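Cysteine desulfurase (Elizabethkingia anophelis NUHP1, PDB 5VPR) probably removes sulfur from L-cysteine, leaving L-alanine and handing the sulfur to a carrier, with pyridoxal 5'-phosphate as its cofactor. Local coordinates at residues D48-Y53 with N290-T295. Residues are numbered along the deposited sequence; the frame is centred on the assembly and turned at random.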
ATOM      1  N   ASP A  48      -6.108 -13.231  16.294  1.00 36.72           N
ATOM      2  CA  ASP A  48      -5.734 -13.761  17.605  1.00 45.62           C
ATOM      3  C   ASP A  48      -4.862 -12.780  18.380  1.00 44.29           C
ATOM      4  O   ASP A  48      -4.984 -12.664  19.606  1.00 41.70           O
ATOM      5  CB  ASP A  48      -4.982 -15.086  17.452  1.00 40.96           C
ATOM      6  CG  ASP A  48      -5.880 -16.254  17.068  1.00 56.79           C
ATOM      7  OD1 ASP A  48      -7.123 -16.109  17.059  1.00 62.59           O
ATOM      8  OD2 ASP A  48      -5.320 -17.333  16.772  1.00 56.78           O
ATOM      9  N   ALA A  49      -3.946 -12.093  17.689  1.00 40.54           N
ATOM     10  CA  ALA A  49      -3.101 -11.100  18.354  1.00 40.58           C
ATOM     11  C   ALA A  49      -3.929  -9.971  18.952  1.00 38.93           C
ATOM     12  O   ALA A  49      -3.665  -9.517  20.076  1.00 38.10           O
ATOM     13  CB  ALA A  49      -2.089 -10.520  17.368  1.00 35.33           C
ATOM     14  N   ILE A  50      -4.899  -9.468  18.190  1.00 36.54           N
ATOM     15  CA  ILE A  50      -5.774  -8.409  18.688  1.00 39.80           C
ATOM     16  C   ILE A  50      -6.509  -8.884  19.927  1.00 41.34           C
ATOM     17  O   ILE A  50      -6.489  -8.229  20.976  1.00 38.46           O
ATOM     18  CB  ILE A  50      -6.764  -7.975  17.594  1.00 35.84           C
ATOM     19  CG1 ILE A  50      -6.010  -7.327  16.435  1.00 33.95           C
ATOM     20  CG2 ILE A  50      -7.827  -7.004  18.171  1.00 35.08           C
ATOM     21  CD1 ILE A  50      -6.851  -7.194  15.152  1.00 34.54           C
ATOM     22  N   ASN A  51      -7.159 -10.043  19.816  1.00 35.22           N
ATOM     23  CA  ASN A  51      -7.961 -10.581  20.906  1.00 42.05           C
ATOM     24  C   ASN A  51      -7.104 -10.928  22.118  1.00 41.39           C
ATOM     25  O   ASN A  51      -7.496 -10.650  23.256  1.00 43.00           O
ATOM     26  CB  ASN A  51      -8.714 -11.815  20.412  1.00 47.37           C
ATOM     27  CG  ASN A  51      -9.822 -12.227  21.347  1.00 59.02           C
ATOM     28  OD1 ASN A  51      -9.659 -13.139  22.163  1.00 62.96           O
ATOM     29  ND2 ASN A  51     -10.959 -11.550  21.244  1.00 55.42           N
ATOM     30  N   ASN A  52      -5.935 -11.539  21.901  1.00 38.72           N
ATOM     31  CA  ASN A  52      -5.071 -11.888  23.029  1.00 46.29           C
ATOM     32  C   ASN A  52      -4.591 -10.640  23.764  1.00 46.55           C
ATOM     33  O   ASN A  52      -4.465 -10.646  24.997  1.00 43.26           O
ATOM     34  CB  ASN A  52      -3.870 -12.713  22.562  1.00 46.77           C
ATOM     35  CG  ASN A  52      -4.246 -14.128  22.180  1.00 72.94           C
ATOM     36  OD1 ASN A  52      -5.208 -14.695  22.705  1.00 82.05           O
ATOM     37  ND2 ASN A  52      -3.486 -14.711  21.257  1.00 79.41           N
ATOM     38  N   TYR A  53      -4.300  -9.568  23.023  1.00 43.24           N
ATOM     39  CA  TYR A  53      -3.894  -8.322  23.662  1.00 43.62           C
ATOM     40  C   TYR A  53      -4.985  -7.805  24.596  1.00 44.02           C
ATOM     41  O   TYR A  53      -4.721  -7.476  25.758  1.00 41.52           O
ATOM     42  CB  TYR A  53      -3.547  -7.249  22.619  1.00 38.75           C
ATOM     43  CG  TYR A  53      -3.392  -5.902  23.294  1.00 31.39           C
ATOM     44  CD1 TYR A  53      -2.243  -5.606  24.030  1.00 37.96           C
ATOM     45  CD2 TYR A  53      -4.427  -4.964  23.276  1.00 32.13           C
ATOM     46  CE1 TYR A  53      -2.108  -4.400  24.699  1.00 37.71           C
ATOM     47  CE2 TYR A  53      -4.304  -3.762  23.932  1.00 35.96           C
ATOM     48  CZ  TYR A  53      -3.137  -3.487  24.645  1.00 35.13           C
ATOM     49  OH  TYR A  53      -3.009  -2.287  25.298  1.00 39.23           O
ATOM     50  N   ASN A 290      -0.964  -1.570  16.630  1.00 32.10           N
ATOM     51  CA  ASN A 290       0.481  -1.630  16.412  1.00 37.49           C
ATOM     52  C   ASN A 290       1.029  -3.020  16.704  1.00 35.05           C
ATOM     53  O   ASN A 290       1.865  -3.529  15.948  1.00 33.90           O
ATOM     54  CB  ASN A 290       1.199  -0.580  17.268  1.00 32.76           C
ATOM     55  CG  ASN A 290       0.784   0.821  16.924  1.00 33.35           C
ATOM     56  OD1 ASN A 290       0.259   1.074  15.831  1.00 33.54           O
ATOM     57  ND2 ASN A 290       1.010   1.756  17.848  1.00 30.12           N
ATOM     58  N   ILE A 291       0.553  -3.663  17.774  1.00 33.21           N
ATOM     59  CA  ILE A 291       0.937  -5.051  18.025  1.00 31.59           C
ATOM     60  C   ILE A 291       0.518  -5.937  16.859  1.00 36.11           C
ATOM     61  O   ILE A 291       1.287  -6.790  16.392  1.00 34.71           O
ATOM     62  CB  ILE A 291       0.334  -5.539  19.358  1.00 33.52           C
ATOM     63  CG1 ILE A 291       1.016  -4.835  20.539  1.00 33.07           C
ATOM     64  CG2 ILE A 291       0.468  -7.052  19.492  1.00 38.95           C
ATOM     65  CD1 ILE A 291       0.314  -5.079  21.857  1.00 40.09           C
ATOM     66  N   ALA A 292      -0.703  -5.736  16.357  1.00 31.04           N
ATOM     67  CA  ALA A 292      -1.237  -6.620  15.332  1.00 30.74           C
ATOM     68  C   ALA A 292      -0.585  -6.388  13.967  1.00 35.72           C
ATOM     69  O   ALA A 292      -0.479  -7.338  13.178  1.00 35.73           O
ATOM     70  CB  ALA A 292      -2.751  -6.454  15.244  1.00 31.55           C
ATOM     71  N   ILE A 293      -0.131  -5.160  13.663  1.00 32.32           N
ATOM     72  CA  ILE A 293       0.597  -4.987  12.401  1.00 34.96           C
ATOM     73  C   ILE A 293       1.940  -5.715  12.468  1.00 37.06           C
ATOM     74  O   ILE A 293       2.449  -6.187  11.442  1.00 35.98           O
ATOM     75  CB  ILE A 293       0.751  -3.495  12.011  1.00 32.74           C
ATOM     76  CG1 ILE A 293       0.987  -3.359  10.492  1.00 32.37           C
ATOM     77  CG2 ILE A 293       1.889  -2.802  12.757  1.00 27.21           C
ATOM     78  CD1 ILE A 293       1.095  -1.928   9.982  1.00 31.45           C
ATOM     79  N   GLY A 294       2.523  -5.859  13.666  1.00 34.09           N
ATOM     80  CA  GLY A 294       3.675  -6.743  13.804  1.00 33.58           C
ATOM     81  C   GLY A 294       3.331  -8.192  13.509  1.00 34.58           C
ATOM     82  O   GLY A 294       4.139  -8.933  12.934  1.00 36.98           O
ATOM     83  N   THR A 295       2.136  -8.625  13.921  1.00 33.45           N
ATOM     84  CA  THR A 295       1.687  -9.982  13.630  1.00 36.87           C
ATOM     85  C   THR A 295       1.429 -10.169  12.139  1.00 38.53           C
ATOM     86  O   THR A 295       1.669 -11.251  11.599  1.00 37.46           O
ATOM     87  CB  THR A 295       0.425 -10.294  14.437  1.00 40.60           C
ATOM     88  OG1 THR A 295       0.651  -9.938  15.803  1.00 40.18           O
ATOM     89  CG2 THR A 295       0.078 -11.782  14.358  1.00 40.47           C
TER
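Ala49 turns its methyl toward helix 287-303 and lands on Thr295, its CB 3.2 Å from the hydroxyl OG1, a tight van der Waals contact of a methyl on a hydroxyl oxygen and not a hydrogen bond, and about equally far, 3.9 Å, from CB and the methyl CG2. With chi1 at -49°, Thr295 sets OG1 beside its own backbone N, where it meets that methyl. One turn along helix 44-56, Tyr53 and Ile291 cross at roughly a right angle: the delta methyl of Ile291 meets the ring obliquely, 3.4 Å from Tyr53 CD1 and 3.8 Å from CE1. Chi1 of 169°, with CG anti to the backbone N, carries the Tyr53 ring to where those two carbons meet the methyl. The phenol oxygen at its far end is hydrogen-bonded to Asn58 ND2. The axes of 48-53 and 290-295 come within 8.8 Å at 146°, broadly antiparallel, consistent with the small residues Ala49 and Ala292 at the nearest point of the backbones. Both helices belong to fold type I of pyridoxal-phosphate enzymes, which includes the class-V aminotransferase family; far apart in sequence, they pack with helix 67-87, which supplies Ala72 to Tyr53 and Met75 to Ile291. Ile50 starts off to one side, but its CG1 swings in to touch the methyl CB of Ala292 at 3.6 Å, and Pro237 meets both of these side chains.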